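Local atomic coordinates of succinate dehydrogenase (Membrane anchor subunit) (Mycolicibacterium smegmatis, PDB entry 7D6V), a protein that anchors mycobacterial succinate dehydrogenase in the membrane, holding a Rieske-type iron-sulfur cluster and a ubiquinone site through which electrons from succinate probably reach quinone. Residues R30-Q33 and A34-T38; Y48-I51 and R52-G56. All blocks are in the same frame, centred on the assembly; numbering follows the deposited sequence.

Contact 1 (R30-Q33 and A34-T38)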
ATOM      1  N   ARG C  30     -22.147  -0.978  19.808  1.00 17.77           N
ATOM      2  CA  ARG C  30     -23.522  -0.535  19.594  1.00 17.77           C
ATOM      3  C   ARG C  30     -23.587   0.143  18.230  1.00 17.77           C
ATOM      4  O   ARG C  30     -23.612   1.367  18.109  1.00 17.77           O
ATOM      5  CB  ARG C  30     -23.970   0.397  20.714  1.00 17.77           C
ATOM      6  CG  ARG C  30     -24.457  -0.315  21.958  1.00 17.77           C
ATOM      7  CD  ARG C  30     -25.000   0.670  22.974  1.00 17.77           C
ATOM      8  NE  ARG C  30     -24.146   1.847  23.104  1.00 17.77           N
ATOM      9  CZ  ARG C  30     -23.129   1.944  23.954  1.00 17.77           C
ATOM     10  NH1 ARG C  30     -22.835   0.932  24.759  1.00 17.77           N
ATOM     11  NH2 ARG C  30     -22.406   3.054  24.000  1.00 17.77           N
ATOM     12  N   TRP C  31     -23.612  -0.683  17.183  1.00 15.83           N
ATOM     13  CA  TRP C  31     -23.614  -0.170  15.819  1.00 15.83           C
ATOM     14  C   TRP C  31     -24.926   0.512  15.455  1.00 15.83           C
ATOM     15  O   TRP C  31     -24.974   1.246  14.464  1.00 15.83           O
ATOM     16  CB  TRP C  31     -23.327  -1.304  14.839  1.00 15.83           C
ATOM     17  CG  TRP C  31     -24.091  -2.556  15.127  1.00 15.83           C
ATOM     18  CD1 TRP C  31     -23.662  -3.627  15.846  1.00 15.83           C
ATOM     19  CD2 TRP C  31     -25.419  -2.868  14.697  1.00 15.83           C
ATOM     20  NE1 TRP C  31     -24.639  -4.586  15.895  1.00 15.83           N
ATOM     21  CE2 TRP C  31     -25.729  -4.144  15.195  1.00 15.83           C
ATOM     22  CE3 TRP C  31     -26.377  -2.190  13.938  1.00 15.83           C
ATOM     23  CZ2 TRP C  31     -26.955  -4.759  14.959  1.00 15.83           C
ATOM     24  CZ3 TRP C  31     -27.591  -2.800  13.707  1.00 15.83           C
ATOM     25  CH2 TRP C  31     -27.869  -4.072  14.215  1.00 15.83           C
ATOM     26  N   TRP C  32     -25.977   0.294  16.236  1.00 16.37           N
ATOM     27  CA  TRP C  32     -27.292   0.863  15.989  1.00 16.37           C
ATOM     28  C   TRP C  32     -27.495   2.212  16.663  1.00 16.37           C
ATOM     29  O   TRP C  32     -28.592   2.771  16.582  1.00 16.37           O
ATOM     30  CB  TRP C  32     -28.370  -0.112  16.465  1.00 16.37           C
ATOM     31  CG  TRP C  32     -28.005  -0.797  17.743  1.00 16.37           C
ATOM     32  CD1 TRP C  32     -27.386  -2.003  17.879  1.00 16.37           C
ATOM     33  CD2 TRP C  32     -28.229  -0.311  19.069  1.00 16.37           C
ATOM     34  NE1 TRP C  32     -27.212  -2.300  19.206  1.00 16.37           N
ATOM     35  CE2 TRP C  32     -27.723  -1.276  19.958  1.00 16.37           C
ATOM     36  CE3 TRP C  32     -28.811   0.845  19.591  1.00 16.37           C
ATOM     37  CZ2 TRP C  32     -27.784  -1.121  21.339  1.00 16.37           C
ATOM     38  CZ3 TRP C  32     -28.867   1.000  20.959  1.00 16.37           C
ATOM     39  CH2 TRP C  32     -28.357   0.023  21.819  1.00 16.37           C
ATOM     40  N   GLN C  33     -26.470   2.741  17.329  1.00 17.20           N
ATOM     41  CA  GLN C  33     -26.635   3.970  18.097  1.00 17.20           C
ATOM     42  C   GLN C  33     -26.738   5.188  17.184  1.00 17.20           C
ATOM     43  O   GLN C  33     -27.602   6.049  17.378  1.00 17.20           O
ATOM     44  CB  GLN C  33     -25.470   4.115  19.073  1.00 17.20           C
ATOM     45  CG  GLN C  33     -25.806   4.849  20.346  1.00 17.20           C
ATOM     46  CD  GLN C  33     -24.579   5.420  21.015  1.00 17.20           C
ATOM     47  OE1 GLN C  33     -24.205   5.004  22.110  1.00 17.20           O
ATOM     48  NE2 GLN C  33     -23.947   6.385  20.363  1.00 17.20           N
ATOM     49  N   ALA C  34     -25.860   5.278  16.184  1.00 16.16           N
ATOM     50  CA  ALA C  34     -25.906   6.404  15.253  1.00 16.16           C
ATOM     51  C   ALA C  34     -27.197   6.479  14.443  1.00 16.16           C
ATOM     52  O   ALA C  34     -27.718   7.598  14.275  1.00 16.16           O
ATOM     53  CB  ALA C  34     -24.683   6.358  14.329  1.00 16.16           C
ATOM     54  N   PRO C  35     -27.740   5.384  13.889  1.00 15.86           N
ATOM     55  CA  PRO C  35     -29.034   5.500  13.197  1.00 15.86           C
ATOM     56  C   PRO C  35     -30.154   6.027  14.076  1.00 15.86           C
ATOM     57  O   PRO C  35     -30.989   6.800  13.595  1.00 15.86           O
ATOM     58  CB  PRO C  35     -29.306   4.064  12.728  1.00 15.86           C
ATOM     59  CG  PRO C  35     -27.978   3.440  12.640  1.00 15.86           C
ATOM     60  CD  PRO C  35     -27.165   4.035  13.732  1.00 15.86           C
ATOM     61  N   LEU C  36     -30.199   5.638  15.353  1.00 15.64           N
ATOM     62  CA  LEU C  36     -31.214   6.182  16.251  1.00 15.64           C
ATOM     63  C   LEU C  36     -31.064   7.688  16.407  1.00 15.64           C
ATOM     64  O   LEU C  36     -32.053   8.428  16.372  1.00 15.64           O
ATOM     65  CB  LEU C  36     -31.146   5.504  17.619  1.00 15.64           C
ATOM     66  CG  LEU C  36     -31.580   4.052  17.751  1.00 15.64           C
ATOM     67  CD1 LEU C  36     -31.276   3.558  19.146  1.00 15.64           C
ATOM     68  CD2 LEU C  36     -33.061   3.948  17.476  1.00 15.64           C
ATOM     69  N   LEU C  37     -29.836   8.161  16.611  1.00 15.34           N
ATOM     70  CA  LEU C  37     -29.630   9.593  16.772  1.00 15.34           C
ATOM     71  C   LEU C  37     -30.039  10.343  15.513  1.00 15.34           C
ATOM     72  O   LEU C  37     -30.694  11.391  15.590  1.00 15.34           O
ATOM     73  CB  LEU C  37     -28.172   9.873  17.124  1.00 15.34           C
ATOM     74  CG  LEU C  37     -27.697   9.227  18.423  1.00 15.34           C
ATOM     75  CD1 LEU C  37     -26.304   9.706  18.776  1.00 15.34           C
ATOM     76  CD2 LEU C  37     -28.670   9.513  19.548  1.00 15.34           C
ATOM     77  N   THR C  38     -29.687   9.802  14.345  1.00 15.11           N
ATOM     78  CA  THR C  38     -30.106  10.412  13.088  1.00 15.11           C
ATOM     79  C   THR C  38     -31.624  10.474  12.990  1.00 15.11           C
ATOM     80  O   THR C  38     -32.193  11.502  12.605  1.00 15.11           O
ATOM     81  CB  THR C  38     -29.526   9.631  11.908  1.00 15.11           C
ATOM     82  OG1 THR C  38     -28.115   9.474  12.084  1.00 15.11           O
ATOM     83  CG2 THR C  38     -29.785  10.360  10.604  1.00 15.11           C
TER
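The indole of Trp32 meets Leu36 at its edge, near the ring plane, where CE3 lies 3.7 Å from Leu36 CD1; the two side chains run side by side and point the same way. With CG set between the backbone N and the carbonyl carbon (chi1 39°), the Trp32 ring extends alongside Leu36. CB of Arg30 sits over one face of this indole, toward the rim, and Trp31 CE2 reaches its edge in plane. The Trp31 ring in turn takes Trp32 CD1 over the centre of one face, 3.7 Å above the plane, so the two indoles meet edge to face. At the guanidinium edge of Arg30, NH2 donates in plane to Gln33 OE1 at 3.3 Å, and NE adds a weak bond to the same oxygen. The helix starts from there: Leu37 N bonds to Gln33 O at 3.2 Å (N-H...O angle 162°). Ala34 O accepts twice, from Thr38 N and from Thr38 OG1 at 2.9 Å, the hydroxyl lying above the carbonyl plane. Trp31 also packs on Thr130, Ala131 and Val134, and Thr38 on helix 115-124. The Arg30–Gln33 bonds thus link the two ends of the type I turn that leads into helix 33-55, while the indole pair and Leu36 form an apolar patch beside it.

Contact 2 (Y48-I51 and R52-G56)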
ATOM      1  N   TYR C  48     -41.093  19.966  14.186  1.00 16.08           N
ATOM      2  CA  TYR C  48     -41.093  21.379  14.545  1.00 16.08           C
ATOM      3  C   TYR C  48     -41.306  22.253  13.317  1.00 16.08           C
ATOM      4  O   TYR C  48     -42.095  23.205  13.349  1.00 16.08           O
ATOM      5  CB  TYR C  48     -39.787  21.751  15.248  1.00 16.08           C
ATOM      6  CG  TYR C  48     -39.713  23.206  15.651  1.00 16.08           C
ATOM      7  CD1 TYR C  48     -40.254  23.641  16.850  1.00 16.08           C
ATOM      8  CD2 TYR C  48     -39.109  24.147  14.829  1.00 16.08           C
ATOM      9  CE1 TYR C  48     -40.193  24.967  17.218  1.00 16.08           C
ATOM     10  CE2 TYR C  48     -39.044  25.473  15.191  1.00 16.08           C
ATOM     11  CZ  TYR C  48     -39.587  25.877  16.385  1.00 16.08           C
ATOM     12  OH  TYR C  48     -39.523  27.200  16.746  1.00 16.08           O
ATOM     13  N   ALA C  49     -40.610  21.941  12.222  1.00 16.43           N
ATOM     14  CA  ALA C  49     -40.704  22.762  11.024  1.00 16.43           C
ATOM     15  C   ALA C  49     -42.108  22.735  10.448  1.00 16.43           C
ATOM     16  O   ALA C  49     -42.641  23.779  10.064  1.00 16.43           O
ATOM     17  CB  ALA C  49     -39.686  22.293   9.987  1.00 16.43           C
ATOM     18  N   THR C  50     -42.732  21.557  10.389  1.00 17.12           N
ATOM     19  CA  THR C  50     -44.085  21.469   9.855  1.00 17.12           C
ATOM     20  C   THR C  50     -45.064  22.263  10.709  1.00 17.12           C
ATOM     21  O   THR C  50     -45.852  23.067  10.189  1.00 17.12           O
ATOM     22  CB  THR C  50     -44.515  20.008   9.768  1.00 17.12           C
ATOM     23  OG1 THR C  50     -43.424  19.222   9.276  1.00 17.12           O
ATOM     24  CG2 THR C  50     -45.703  19.859   8.837  1.00 17.12           C
ATOM     25  N   ILE C  51     -45.020  22.061  12.029  1.00 17.35           N
ATOM     26  CA  ILE C  51     -45.959  22.755  12.905  1.00 17.35           C
ATOM     27  C   ILE C  51     -45.782  24.264  12.787  1.00 17.35           C
ATOM     28  O   ILE C  51     -46.755  25.013  12.634  1.00 17.35           O
ATOM     29  CB  ILE C  51     -45.796  22.279  14.360  1.00 17.35           C
ATOM     30  CG1 ILE C  51     -46.154  20.799  14.481  1.00 17.35           C
ATOM     31  CG2 ILE C  51     -46.660  23.108  15.287  1.00 17.35           C
ATOM     32  CD1 ILE C  51     -45.934  20.234  15.868  1.00 17.35           C
ATOM     33  N   ARG C  52     -44.534  24.736  12.831  1.00 16.93           N
ATOM     34  CA  ARG C  52     -44.303  26.174  12.814  1.00 16.93           C
ATOM     35  C   ARG C  52     -44.611  26.783  11.454  1.00 16.93           C
ATOM     36  O   ARG C  52     -45.093  27.918  11.385  1.00 16.93           O
ATOM     37  CB  ARG C  52     -42.868  26.480  13.227  1.00 16.93           C
ATOM     38  CG  ARG C  52     -42.718  26.733  14.710  1.00 16.93           C
ATOM     39  CD  ARG C  52     -43.583  27.898  15.145  1.00 16.93           C
ATOM     40  NE  ARG C  52     -43.031  29.170  14.701  1.00 16.93           N
ATOM     41  CZ  ARG C  52     -43.699  30.317  14.699  1.00 16.93           C
ATOM     42  NH1 ARG C  52     -44.953  30.356  15.119  1.00 16.93           N
ATOM     43  NH2 ARG C  52     -43.110  31.424  14.276  1.00 16.93           N
ATOM     44  N   ALA C  53     -44.349  26.054  10.367  1.00 17.84           N
ATOM     45  CA  ALA C  53     -44.645  26.570   9.040  1.00 17.84           C
ATOM     46  C   ALA C  53     -46.140  26.660   8.791  1.00 17.84           C
ATOM     47  O   ALA C  53     -46.593  27.569   8.089  1.00 17.84           O
ATOM     48  CB  ALA C  53     -43.985  25.691   7.980  1.00 17.84           C
ATOM     49  N   PHE C  54     -46.923  25.740   9.344  1.00 19.33           N
ATOM     50  CA  PHE C  54     -48.365  25.798   9.153  1.00 19.33           C
ATOM     51  C   PHE C  54     -49.097  26.541  10.263  1.00 19.33           C
ATOM     52  O   PHE C  54     -50.322  26.669  10.190  1.00 19.33           O
ATOM     53  CB  PHE C  54     -48.934  24.388   9.010  1.00 19.33           C
ATOM     54  CG  PHE C  54     -48.682  23.779   7.668  1.00 19.33           C
ATOM     55  CD1 PHE C  54     -49.456  24.138   6.580  1.00 19.33           C
ATOM     56  CD2 PHE C  54     -47.665  22.864   7.488  1.00 19.33           C
ATOM     57  CE1 PHE C  54     -49.223  23.588   5.345  1.00 19.33           C
ATOM     58  CE2 PHE C  54     -47.430  22.310   6.251  1.00 19.33           C
ATOM     59  CZ  PHE C  54     -48.210  22.672   5.179  1.00 19.33           C
ATOM     60  N   TRP C  55     -48.390  27.035  11.282  1.00 18.83           N
ATOM     61  CA  TRP C  55     -49.073  27.753  12.355  1.00 18.83           C
ATOM     62  C   TRP C  55     -49.751  29.018  11.844  1.00 18.83           C
ATOM     63  O   TRP C  55     -50.887  29.316  12.226  1.00 18.83           O
ATOM     64  CB  TRP C  55     -48.097  28.094  13.477  1.00 18.83           C
ATOM     65  CG  TRP C  55     -48.811  28.446  14.732  1.00 18.83           C
ATOM     66  CD1 TRP C  55     -49.189  29.686  15.140  1.00 18.83           C
ATOM     67  CD2 TRP C  55     -49.269  27.536  15.734  1.00 18.83           C
ATOM     68  NE1 TRP C  55     -49.844  29.610  16.342  1.00 18.83           N
ATOM     69  CE2 TRP C  55     -49.908  28.298  16.728  1.00 18.83           C
ATOM     70  CE3 TRP C  55     -49.197  26.150  15.891  1.00 18.83           C
ATOM     71  CZ2 TRP C  55     -50.465  27.723  17.863  1.00 18.83           C
ATOM     72  CZ3 TRP C  55     -49.753  25.582  17.015  1.00 18.83           C
ATOM     73  CH2 TRP C  55     -50.377  26.366  17.988  1.00 18.83           C
ATOM     74  N   GLY C  56     -49.069  29.781  10.995  1.00 19.19           N
ATOM     75  CA  GLY C  56     -49.676  30.942  10.384  1.00 19.19           C
ATOM     76  C   GLY C  56     -49.681  32.201  11.217  1.00 19.19           C
ATOM     77  O   GLY C  56     -50.275  33.198  10.793  1.00 19.19           O
TER
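Arg52 lays the CG of its side chain over one face of the Tyr48 ring, a CH-pi contact with CG 4.0 Å from the ring centroid and offset toward the rim. Tyr48 CG is anti to its backbone N (chi1 180°), which brings the ring alongside the arginine one turn on. The Arg52 chain then bends at chi2 and chi3, and its guanidinium plane stands 48° from the ring. All three guanidinium nitrogens have acceptors beyond the two segments: NE forms a salt bridge with Asp255 of helix 240-264, while NH1 and NH2 bond to the carbonyl oxygens of Ser57 and Ala58. Along the backbone, Arg52 N donates to Tyr48 O at 2.9 Å (N-H...O angle 164°), Ala53 N to Ala49 O at 2.9 Å and Phe54 N to Thr50 O at 3.0 Å. Thr50 OG1 is bonded to Val46 O one turn back, and its methyl CG2 meets Phe54 CD2 at 3.8 Å. Ile51 CG2 meets Trp55 CE3 obliquely at 4.0 Å. Toward the C-terminal end, Trp55 N makes a weak bond to Arg52 O, and the same oxygen is hydrogen-bonded to Tyr71 OH. Gly56 leaves the helix with positive phi. The buried arginine is thus matched by one carboxylate, which probably offsets its charge, and two main-chain carbonyls, and these bonds tie the end of helix 33-55 to a neighbouring helix and to the loop that follows.

In the fold
Contacts 1 and 2 lie near the two ends of helix 33-55, with centres about 28 Å apart and nearest atoms about 12 Å apart. Contact 1, at the start, is a surface contact with no buried residue, and its arginine is exposed and bonded within its own turn. Contact 2, at the finish, is partly buried; there the arginine is enclosed and its partners lie on helix 240-264 and the loop beyond the helix. Trp32, Leu36 and Leu37 in contact 1 and Ile51, Phe54 and Trp55 in contact 2 are exposed. Helix 115-124 packs against the first end and helix 240-264 against the last, so one helix is fixed to different neighbours at its two ends.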